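Local coordinates for protein ubiquitin-like-specific protease 2 (Saccharomyces cerevisiae, PDB 5LNB) that removes the small ubiquitin-like modifier SUMO from its protein conjugates as a cysteine protease of the C48 family, here represented by its catalytic domain, at residues Leu87-Asn90 against Ser96-Lys99; Pro230-Asp235 against Asn253-Lys258; Tyr25-Asn28 against Ser32-Ile35. All coordinates share one frame; numbering follows the deposited sequence.

Three short contacts of one protease chain illustrate how chemistry follows position in a fold. Each is partly buried and joins different elements, interactions 1 and 3 across short connections, and the nearest atoms of any two are about 17 to 21 Å apart. Interaction 1, where one asparagine side chain grips backbone carbonyls, closes the turn between helices 82-87 and 94-98. Interaction 2 bridges helices 230-238 and 245-255 through side chains alone, a tyrosine hydroxyl meeting a carboxylate on the outside with a small apolar touch beneath; it lies across the chain's centre from interaction 1. Interaction 3 relies on paired strand backbones, with aromatic rings packed on one face and serine and lysine exposed on the other.

Interaction 1 (Leu87-Asn90 against Ser96-Lys99); sequences LISN and SNVK
The side-chain nitrogen ND2 of Asn97 is the donor in two hydrogen bonds to the backbone of the 87-90 segment. ND2 lies 2.7 Å from Asn90 O and 2.9 Å from Leu87 O, and the second bond is nearly straight, with an angle of 170° at the hydrogen. Leu87 O lies almost exactly in the amide plane of Asn97, and Asn90 O only slightly outside it, and the bond to Leu87 O is the straighter of the two. At both carbonyls the donor stands above the carbonyl plane. With CG anti to its own carbonyl carbon (chi1 -66°), Asn97 sends its amide into the bend of the opposite segment, where Asn90 CB lies 3.5 Å from Asn97 OD1. Ser89 and Asn90 turn their own polar ends to other partners: Ser89 OG to Lys86 O and Asn90 OD1 to the backbone N of Ala92.

Beside the polar grip is a small apolar contact. Val98 CG1 rests against the backbone of Leu87, 3.6 Å from its N, while CG2 meets Leu87 CD1 at 3.9 Å. Phe181 of helix 172-190 touches both of these buried side chains and ties the turn to the body of the catalytic domain.

Leu87 ends helix 82-87, and Ile88 is the first residue to leave the helical conformation. An amide from the next short helix thus ties together two carbonyls three residues apart, and both N-H groups are spent on the main chain, which probably fixes the rotation of the amide and steadies the turn.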
ATOM      1  N   LEU A  87     -12.463  -9.265   0.168  1.00 23.44           N
ATOM      2  CA  LEU A  87     -12.503  -9.994  -1.096  1.00 24.53           C
ATOM      3  C   LEU A  87     -12.581 -11.505  -0.887  1.00 23.20           C
ATOM      4  O   LEU A  87     -13.417 -12.179  -1.493  1.00 25.89           O
ATOM      5  CB  LEU A  87     -11.274  -9.628  -1.931  1.00 22.12           C
ATOM      6  CG  LEU A  87     -11.159 -10.274  -3.308  1.00 24.06           C
ATOM      7  CD1 LEU A  87     -12.372  -9.915  -4.165  1.00 24.91           C
ATOM      8  CD2 LEU A  87      -9.867  -9.822  -3.977  1.00 21.13           C
ATOM      9  N   ILE A  88     -11.712 -12.050  -0.031  1.00 24.59           N
ATOM     10  CA  ILE A  88     -11.594 -13.494   0.172  1.00 24.41           C
ATOM     11  C   ILE A  88     -12.407 -13.977   1.368  1.00 31.89           C
ATOM     12  O   ILE A  88     -12.269 -15.137   1.771  1.00 28.39           O
ATOM     13  CB  ILE A  88     -10.124 -13.917   0.342  1.00 25.34           C
ATOM     14  CG1 ILE A  88      -9.565 -13.360   1.659  1.00 26.81           C
ATOM     15  CG2 ILE A  88      -9.287 -13.440  -0.830  1.00 27.18           C
ATOM     16  CD1 ILE A  88      -8.330 -14.089   2.183  1.00 28.47           C
ATOM     17  N   SER A  89     -13.222 -13.107   1.975  1.00 39.03           N
ATOM     18  CA  SER A  89     -13.943 -13.516   3.177  1.00 38.63           C
ATOM     19  C   SER A  89     -14.867 -14.690   2.894  1.00 40.28           C
ATOM     20  O   SER A  89     -15.053 -15.558   3.754  1.00 41.23           O
ATOM     21  CB  SER A  89     -14.740 -12.346   3.746  1.00 32.56           C
ATOM     22  OG  SER A  89     -15.810 -12.003   2.884  1.00 32.48           O
ATOM     23  N   ASN A  90     -15.446 -14.731   1.697  1.00 38.90           N
ATOM     24  CA  ASN A  90     -16.333 -15.806   1.260  1.00 41.96           C
ATOM     25  C   ASN A  90     -15.920 -16.192  -0.156  1.00 42.78           C
ATOM     26  O   ASN A  90     -16.321 -15.523  -1.128  1.00 34.32           O
ATOM     27  CB  ASN A  90     -17.786 -15.350   1.323  1.00 45.74           C
ATOM     28  CG  ASN A  90     -18.753 -16.388   0.793  1.00 56.47           C
ATOM     29  OD1 ASN A  90     -18.379 -17.285   0.032  1.00 59.39           O
ATOM     30  ND2 ASN A  90     -20.016 -16.261   1.182  1.00 61.15           N
ATOM     31  N   SER A  96     -18.984 -10.603  -5.359  1.00 23.37           N
ATOM     32  CA  SER A  96     -20.110 -10.227  -4.510  1.00 24.94           C
ATOM     33  C   SER A  96     -19.654  -9.671  -3.171  1.00 28.42           C
ATOM     34  O   SER A  96     -20.353  -8.844  -2.576  1.00 30.83           O
ATOM     35  CB  SER A  96     -21.026 -11.427  -4.274  1.00 31.63           C
ATOM     36  OG  SER A  96     -21.666 -11.802  -5.478  1.00 49.46           O
ATOM     37  N   ASN A  97     -18.499 -10.125  -2.669  1.00 22.94           N
ATOM     38  CA  ASN A  97     -18.040  -9.698  -1.353  1.00 23.41           C
ATOM     39  C   ASN A  97     -17.720  -8.208  -1.330  1.00 23.55           C
ATOM     40  O   ASN A  97     -17.965  -7.536  -0.323  1.00 23.83           O
ATOM     41  CB  ASN A  97     -16.813 -10.509  -0.926  1.00 22.62           C
ATOM     42  CG  ASN A  97     -17.129 -11.975  -0.696  1.00 31.91           C
ATOM     43  OD1 ASN A  97     -18.268 -12.331  -0.409  1.00 34.29           O
ATOM     44  ND2 ASN A  97     -16.114 -12.833  -0.812  1.00 27.27           N
ATOM     45  N   VAL A  98     -17.178  -7.674  -2.425  1.00 22.07           N
ATOM     46  CA  VAL A  98     -16.696  -6.299  -2.471  1.00 20.20           C
ATOM     47  C   VAL A  98     -17.472  -5.444  -3.468  1.00 25.03           C
ATOM     48  O   VAL A  98     -17.033  -4.338  -3.791  1.00 28.02           O
ATOM     49  CB  VAL A  98     -15.188  -6.244  -2.774  1.00 21.97           C
ATOM     50  CG1 VAL A  98     -14.390  -6.826  -1.625  1.00 23.48           C
ATOM     51  CG2 VAL A  98     -14.869  -6.980  -4.079  1.00 19.21           C
ATOM     52  N   LYS A  99     -18.620  -5.915  -3.962  1.00 32.95           N
ATOM     53  CA  LYS A  99     -19.366  -5.131  -4.947  1.00 30.57           C
ATOM     54  C   LYS A  99     -19.760  -3.766  -4.391  1.00 32.53           C
ATOM     55  O   LYS A  99     -19.575  -2.738  -5.051  1.00 36.02           O
ATOM     56  CB  LYS A  99     -20.604  -5.890  -5.420  1.00 35.55           C
ATOM     57  CG  LYS A  99     -21.371  -5.138  -6.506  1.00 38.80           C
ATOM     58  CD  LYS A  99     -22.304  -6.045  -7.274  1.00 46.67           C
ATOM     59  CE  LYS A  99     -23.135  -5.258  -8.297  1.00 49.04           C
ATOM     60  NZ  LYS A  99     -22.276  -4.485  -9.250  1.00 47.30           N
TER

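Interaction 2 (Pro230-Asp235 against Asn253-Lys258); sequences PVETID and NKYFDK
Segment 230-235 is the start of helix 230-238, whereas 253-258 takes in the last turn of helix 245-255 and the chain beyond it; their closest CA atoms, of Thr233 and Tyr255, are 8.5 Å apart, a gap bridged by side chains alone. The second helix finishes in a Schellman motif. Lys258 N bonds to Asn253 O and Asp257 N to Lys254 O, with Asp257, at positive phi, as the C' residue.

Within this motif Tyr255, the last helical residue, points toward the other helix. Its CG is anti to the backbone N (chi1 -170°), which extends the ring across the gap and brings its hydroxyl between Glu232 and Thr233. The hydroxyl donates to Glu232 OE1, with OH and OE1 2.9 Å apart, on the anti side of the carboxylate and 23° out of its plane. Glu232 is extended through CG, and its carboxylate stands nearly upright to the tyrosine ring, the planes 83° apart, and it sits at the ring's edge, near the ring plane. Thr233 OG1 comes to the same edge, 3.0 Å from Tyr255 OH, and is hydrogen-bonded to Asn229 O just ahead of the helix. The methyl CG2 of Thr233 instead makes the apolar touch, meeting Phe256 CZ at 3.9 Å. Phe256 continues inward, with its ring near that of Trp237 and side-chain contacts to helix 215-228.

Polarity is thus graded across the contact, from a carboxylate at the exposed rim to a buried phenyl ring. Because OE1 accepts the tyrosine's hydrogen bond, that bond probably restrains the rotation of the carboxylate and fixes the direction of the hydroxyl.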
ATOM      1  N   PRO A 230       7.609   6.031  -9.886  1.00 27.16           N
ATOM      2  CA  PRO A 230       6.994   4.766 -10.315  1.00 25.06           C
ATOM      3  C   PRO A 230       7.575   4.206 -11.607  1.00 23.07           C
ATOM      4  O   PRO A 230       7.874   3.010 -11.683  1.00 25.48           O
ATOM      5  CB  PRO A 230       5.518   5.142 -10.477  1.00 24.27           C
ATOM      6  CG  PRO A 230       5.336   6.302  -9.538  1.00 22.98           C
ATOM      7  CD  PRO A 230       6.604   7.083  -9.659  1.00 21.58           C
ATOM      8  N   VAL A 231       7.739   5.044 -12.630  1.00 23.01           N
ATOM      9  CA  VAL A 231       8.300   4.557 -13.889  1.00 23.88           C
ATOM     10  C   VAL A 231       9.661   3.913 -13.649  1.00 26.36           C
ATOM     11  O   VAL A 231       9.947   2.813 -14.140  1.00 29.25           O
ATOM     12  CB  VAL A 231       8.393   5.698 -14.918  1.00 26.79           C
ATOM     13  CG1 VAL A 231       9.204   5.249 -16.135  1.00 26.38           C
ATOM     14  CG2 VAL A 231       7.000   6.187 -15.311  1.00 26.09           C
ATOM     15  N   GLU A 232      10.520   4.582 -12.878  1.00 23.58           N
ATOM     16  CA  GLU A 232      11.847   4.029 -12.626  1.00 27.14           C
ATOM     17  C   GLU A 232      11.767   2.734 -11.824  1.00 26.61           C
ATOM     18  O   GLU A 232      12.478   1.767 -12.125  1.00 25.47           O
ATOM     19  CB  GLU A 232      12.720   5.051 -11.906  1.00 26.13           C
ATOM     20  CG  GLU A 232      14.145   4.591 -11.695  1.00 33.45           C
ATOM     21  CD  GLU A 232      14.985   5.631 -10.974  1.00 43.71           C
ATOM     22  OE1 GLU A 232      14.647   5.986  -9.822  1.00 45.48           O
ATOM     23  OE2 GLU A 232      15.970   6.105 -11.569  1.00 50.52           O
ATOM     24  N   THR A 233      10.906   2.692 -10.805  1.00 25.31           N
ATOM     25  CA  THR A 233      10.782   1.473 -10.012  1.00 25.18           C
ATOM     26  C   THR A 233      10.276   0.323 -10.869  1.00 21.39           C
ATOM     27  O   THR A 233      10.778  -0.801 -10.773  1.00 19.05           O
ATOM     28  CB  THR A 233       9.856   1.701  -8.820  1.00 27.07           C
ATOM     29  OG1 THR A 233      10.268   2.881  -8.117  1.00 28.19           O
ATOM     30  CG2 THR A 233       9.889   0.489  -7.877  1.00 17.49           C
ATOM     31  N   ILE A 234       9.286   0.589 -11.720  1.00 21.37           N
ATOM     32  CA  ILE A 234       8.793  -0.452 -12.613  1.00 21.23           C
ATOM     33  C   ILE A 234       9.926  -0.982 -13.486  1.00 22.89           C
ATOM     34  O   ILE A 234      10.044  -2.193 -13.707  1.00 21.82           O
ATOM     35  CB  ILE A 234       7.618   0.081 -13.449  1.00 23.39           C
ATOM     36  CG1 ILE A 234       6.388   0.323 -12.555  1.00 24.74           C
ATOM     37  CG2 ILE A 234       7.291  -0.881 -14.577  1.00 22.56           C
ATOM     38  CD1 ILE A 234       5.237   1.057 -13.273  1.00 21.80           C
ATOM     39  N   ASP A 235      10.794  -0.089 -13.968  1.00 21.60           N
ATOM     40  CA  ASP A 235      11.899  -0.520 -14.818  1.00 23.67           C
ATOM     41  C   ASP A 235      12.906  -1.358 -14.035  1.00 27.69           C
ATOM     42  O   ASP A 235      13.421  -2.355 -14.551  1.00 30.81           O
ATOM     43  CB  ASP A 235      12.570   0.691 -15.465  1.00 28.44           C
ATOM     44  CG  ASP A 235      11.825   1.176 -16.701  1.00 41.12           C
ATOM     45  OD1 ASP A 235      11.259   0.322 -17.417  1.00 47.00           O
ATOM     46  OD2 ASP A 235      11.791   2.405 -16.956  1.00 43.80           O
ATOM     47  N   ASN A 253      18.971  -3.928  -3.350  1.00 25.56           N
ATOM     48  CA  ASN A 253      19.205  -3.455  -1.990  1.00 25.96           C
ATOM     49  C   ASN A 253      19.548  -1.973  -1.970  1.00 32.10           C
ATOM     50  O   ASN A 253      19.121  -1.241  -1.069  1.00 32.00           O
ATOM     51  CB  ASN A 253      20.310  -4.274  -1.336  1.00 27.57           C
ATOM     52  CG  ASN A 253      19.851  -5.659  -0.968  1.00 28.91           C
ATOM     53  OD1 ASN A 253      18.653  -5.903  -0.841  1.00 30.30           O
ATOM     54  ND2 ASN A 253      20.800  -6.579  -0.785  1.00 25.07           N
ATOM     55  N   LYS A 254      20.318  -1.508  -2.958  1.00 30.49           N
ATOM     56  CA  LYS A 254      20.674  -0.096  -3.007  1.00 29.27           C
ATOM     57  C   LYS A 254      19.466   0.755  -3.379  1.00 29.19           C
ATOM     58  O   LYS A 254      19.169   1.755  -2.715  1.00 27.00           O
ATOM     59  CB  LYS A 254      21.817   0.116  -3.999  1.00 39.99           C
ATOM     60  CG  LYS A 254      22.351   1.539  -4.054  1.00 48.52           C
ATOM     61  CD  LYS A 254      23.665   1.591  -4.828  1.00 58.73           C
ATOM     62  CE  LYS A 254      24.135   3.023  -5.054  1.00 65.69           C
ATOM     63  NZ  LYS A 254      23.205   3.790  -5.937  1.00 65.94           N
ATOM     64  N   TYR A 255      18.740   0.351  -4.427  1.00 25.01           N
ATOM     65  CA  TYR A 255      17.607   1.137  -4.899  1.00 24.41           C
ATOM     66  C   TYR A 255      16.590   1.376  -3.793  1.00 24.67           C
ATOM     67  O   TYR A 255      16.056   2.482  -3.667  1.00 23.35           O
ATOM     68  CB  TYR A 255      16.933   0.447  -6.089  1.00 23.85           C
ATOM     69  CG  TYR A 255      15.908   1.335  -6.762  1.00 24.21           C
ATOM     70  CD1 TYR A 255      16.306   2.361  -7.607  1.00 23.52           C
ATOM     71  CD2 TYR A 255      14.541   1.167  -6.533  1.00 27.20           C
ATOM     72  CE1 TYR A 255      15.375   3.194  -8.213  1.00 27.75           C
ATOM     73  CE2 TYR A 255      13.591   2.001  -7.140  1.00 21.55           C
ATOM     74  CZ  TYR A 255      14.021   3.008  -7.976  1.00 26.32           C
ATOM     75  OH  TYR A 255      13.110   3.833  -8.590  1.00 24.86           O
ATOM     76  N   PHE A 256      16.301   0.345  -2.987  1.00 25.01           N
ATOM     77  CA  PHE A 256      15.299   0.411  -1.930  1.00 21.65           C
ATOM     78  C   PHE A 256      15.890   0.755  -0.559  1.00 25.33           C
ATOM     79  O   PHE A 256      15.220   0.537   0.460  1.00 25.62           O
ATOM     80  CB  PHE A 256      14.528  -0.909  -1.839  1.00 18.52           C
ATOM     81  CG  PHE A 256      13.546  -1.119  -2.959  1.00 29.51           C
ATOM     82  CD1 PHE A 256      12.260  -0.589  -2.890  1.00 20.89           C
ATOM     83  CD2 PHE A 256      13.908  -1.852  -4.087  1.00 28.20           C
ATOM     84  CE1 PHE A 256      11.352  -0.781  -3.927  1.00 20.14           C
ATOM     85  CE2 PHE A 256      13.004  -2.047  -5.128  1.00 26.03           C
ATOM     86  CZ  PHE A 256      11.718  -1.509  -5.046  1.00 23.68           C
ATOM     87  N   ASP A 257      17.121   1.274  -0.511  1.00 26.79           N
ATOM     88  CA  ASP A 257      17.734   1.754   0.739  1.00 31.84           C
ATOM     89  C   ASP A 257      17.713   0.688   1.837  1.00 31.26           C
ATOM     90  O   ASP A 257      17.284   0.939   2.970  1.00 31.18           O
ATOM     91  CB  ASP A 257      17.054   3.030   1.238  1.00 33.36           C
ATOM     92  CG  ASP A 257      17.019   4.125   0.193  1.00 43.31           C
ATOM     93  OD1 ASP A 257      16.012   4.858   0.147  1.00 43.40           O
ATOM     94  OD2 ASP A 257      17.992   4.245  -0.587  1.00 46.18           O
ATOM     95  N   LYS A 258      18.198  -0.513   1.511  1.00 26.82           N
ATOM     96  CA  LYS A 258      18.158  -1.573   2.510  1.00 26.88           C
ATOM     97  C   LYS A 258      18.920  -1.186   3.776  1.00 28.48           C
ATOM     98  O   LYS A 258      18.535  -1.595   4.877  1.00 30.11           O
ATOM     99  CB  LYS A 258      18.709  -2.878   1.942  1.00 31.64           C
ATOM    100  CG  LYS A 258      18.635  -4.024   2.947  1.00 33.73           C
ATOM    101  CD  LYS A 258      19.091  -5.348   2.369  1.00 38.67           C
ATOM    102  CE  LYS A 258      18.932  -6.479   3.393  1.00 42.51           C
ATOM    103  NZ  LYS A 258      19.408  -7.783   2.831  1.00 50.04           N
TER

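Interaction 3 (Tyr25-Asn28 against Ser32-Ile35); sequences YKFN and SYTI
Strands 23-26 and 32-35 run antiparallel, with Tyr25 and Tyr33 forming a hydrogen-bonded pair and Lys26 and Ser32 the adjoining non-hydrogen-bonded one. Tyr25 N lies 2.8 Å from Tyr33 O, and Tyr33 N returns the bond to Tyr25 O at 2.9 Å. Tyr25 O also receives a CA-H...O contact from Ser32 CA at 3.3 Å, so its oxygen is approached twice from the partner strand.

The tyrosines share one face of the hairpin, joined there by Phe27 from just past the strand. Its ring turns an edge to the face of Tyr33 in an offset edge-to-face pair, with the centroids 5.2 Å apart and the planes at 86°. The touching atoms are CD2 and CE2 of Phe27 against CD1 and CE1 of Tyr33, the closest being CE2 to CD1 at 3.4 Å. Tyr33 has CG anti to its carbonyl carbon (chi1 -67°), which stands the ring beside Phe27. Over one face of the Phe27 ring lies CD1 of Tyr25, 3.5 Å above the plane and near the rim, so that one tyrosine meets its edge and the other its face. An alanine in place of Tyr33 would probably open a gap beside the Phe27 edge and leave that ring less firmly held.

Helix 51-67 packs against the same face, with Lys59 touching both Phe27 and Tyr33 and Phe56 touching Tyr33. Ser32 and Lys26 occupy the opposite, exposed face. This is a two-stranded beta hairpin with one aromatic face, laid against a helix of the C48 protease domain.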
ATOM      1  N   TYR A  25      -5.527  13.365  11.499  1.00 29.78           N
ATOM      2  CA  TYR A  25      -4.843  13.924  10.343  1.00 33.71           C
ATOM      3  C   TYR A  25      -5.806  14.038   9.168  1.00 35.32           C
ATOM      4  O   TYR A  25      -6.534  13.086   8.860  1.00 30.81           O
ATOM      5  CB  TYR A  25      -3.631  13.073   9.969  1.00 27.29           C
ATOM      6  CG  TYR A  25      -2.677  13.791   9.053  1.00 34.01           C
ATOM      7  CD1 TYR A  25      -2.737  13.618   7.669  1.00 28.40           C
ATOM      8  CD2 TYR A  25      -1.730  14.661   9.566  1.00 36.41           C
ATOM      9  CE1 TYR A  25      -1.860  14.288   6.832  1.00 30.30           C
ATOM     10  CE2 TYR A  25      -0.855  15.329   8.743  1.00 37.15           C
ATOM     11  CZ  TYR A  25      -0.922  15.140   7.383  1.00 36.39           C
ATOM     12  OH  TYR A  25      -0.040  15.829   6.590  1.00 45.94           O
ATOM     13  N   LYS A  26      -5.794  15.196   8.510  1.00 36.94           N
ATOM     14  CA  LYS A  26      -6.687  15.520   7.402  1.00 41.09           C
ATOM     15  C   LYS A  26      -5.880  15.602   6.109  1.00 36.85           C
ATOM     16  O   LYS A  26      -4.994  16.454   5.985  1.00 40.33           O
ATOM     17  CB  LYS A  26      -7.397  16.848   7.667  1.00 54.79           C
ATOM     18  CG  LYS A  26      -6.476  17.909   8.304  1.00 69.44           C
ATOM     19  CD  LYS A  26      -7.157  19.279   8.433  1.00 76.47           C
ATOM     20  CE  LYS A  26      -6.289  20.299   9.186  1.00 77.09           C
ATOM     21  NZ  LYS A  26      -6.282  20.112  10.675  1.00 74.49           N
ATOM     22  N   PHE A  27      -6.193  14.735   5.147  1.00 32.04           N
ATOM     23  CA  PHE A  27      -5.526  14.761   3.850  1.00 35.26           C
ATOM     24  C   PHE A  27      -6.258  15.683   2.869  1.00 41.83           C
ATOM     25  O   PHE A  27      -7.407  16.079   3.082  1.00 42.41           O
ATOM     26  CB  PHE A  27      -5.412  13.352   3.271  1.00 27.22           C
ATOM     27  CG  PHE A  27      -4.440  12.479   4.001  1.00 28.64           C
ATOM     28  CD1 PHE A  27      -3.081  12.700   3.890  1.00 27.01           C
ATOM     29  CD2 PHE A  27      -4.885  11.433   4.785  1.00 24.08           C
ATOM     30  CE1 PHE A  27      -2.180  11.897   4.555  1.00 29.72           C
ATOM     31  CE2 PHE A  27      -3.992  10.632   5.458  1.00 26.01           C
ATOM     32  CZ  PHE A  27      -2.635  10.859   5.339  1.00 30.10           C
ATOM     33  N   ASN A  28      -5.573  16.012   1.767  1.00 46.31           N
ATOM     34  CA  ASN A  28      -6.088  17.011   0.831  1.00 53.47           C
ATOM     35  C   ASN A  28      -7.313  16.531   0.064  1.00 51.63           C
ATOM     36  O   ASN A  28      -8.013  17.356  -0.531  1.00 52.14           O
ATOM     37  CB  ASN A  28      -4.999  17.435  -0.158  1.00 58.16           C
ATOM     38  CG  ASN A  28      -3.866  18.200   0.508  1.00 65.59           C
ATOM     39  OD1 ASN A  28      -2.692  17.863   0.344  1.00 70.50           O
ATOM     40  ND2 ASN A  28      -4.214  19.232   1.268  1.00 67.54           N
ATOM     41  N   SER A  32      -9.976  11.741   6.594  1.00 41.92           N
ATOM     42  CA  SER A  32      -9.487  11.987   7.940  1.00 43.49           C
ATOM     43  C   SER A  32      -9.108  10.666   8.599  1.00 41.95           C
ATOM     44  O   SER A  32      -9.843   9.681   8.498  1.00 46.66           O
ATOM     45  CB  SER A  32     -10.550  12.719   8.767  1.00 45.12           C
ATOM     46  OG  SER A  32     -10.055  13.068  10.046  1.00 56.26           O
ATOM     47  N   TYR A  33      -7.956  10.647   9.268  1.00 34.71           N
ATOM     48  CA  TYR A  33      -7.460   9.451   9.940  1.00 35.35           C
ATOM     49  C   TYR A  33      -7.178   9.763  11.401  1.00 36.26           C
ATOM     50  O   TYR A  33      -6.614  10.814  11.724  1.00 38.29           O
ATOM     51  CB  TYR A  33      -6.175   8.912   9.285  1.00 30.21           C
ATOM     52  CG  TYR A  33      -6.350   8.361   7.884  1.00 28.17           C
ATOM     53  CD1 TYR A  33      -6.744   9.184   6.830  1.00 38.81           C
ATOM     54  CD2 TYR A  33      -6.107   7.022   7.612  1.00 26.99           C
ATOM     55  CE1 TYR A  33      -6.905   8.674   5.538  1.00 40.45           C
ATOM     56  CE2 TYR A  33      -6.253   6.504   6.337  1.00 34.56           C
ATOM     57  CZ  TYR A  33      -6.654   7.332   5.301  1.00 41.88           C
ATOM     58  OH  TYR A  33      -6.794   6.810   4.031  1.00 41.99           O
ATOM     59  N   THR A  34      -7.572   8.851  12.281  1.00 32.54           N
ATOM     60  CA  THR A  34      -7.268   8.951  13.701  1.00 32.37           C
ATOM     61  C   THR A  34      -6.272   7.866  14.071  1.00 34.87           C
ATOM     62  O   THR A  34      -6.498   6.686  13.780  1.00 40.66           O
ATOM     63  CB  THR A  34      -8.531   8.827  14.554  1.00 35.70           C
ATOM     64  OG1 THR A  34      -9.349   9.994  14.374  1.00 39.70           O
ATOM     65  CG2 THR A  34      -8.166   8.692  16.025  1.00 37.98           C
ATOM     66  N   ILE A  35      -5.167   8.263  14.694  1.00 31.85           N
ATOM     67  CA  ILE A  35      -4.131   7.333  15.132  1.00 29.13           C
ATOM     68  C   ILE A  35      -4.070   7.407  16.647  1.00 28.77           C
ATOM     69  O   ILE A  35      -3.688   8.446  17.204  1.00 29.41           O
ATOM     70  CB  ILE A  35      -2.767   7.661  14.513  1.00 27.63           C
ATOM     71  CG1 ILE A  35      -2.833   7.544  12.987  1.00 32.65           C
ATOM     72  CG2 ILE A  35      -1.685   6.782  15.134  1.00 23.81           C
ATOM     73  CD1 ILE A  35      -3.299   6.196  12.505  1.00 35.08           C
TER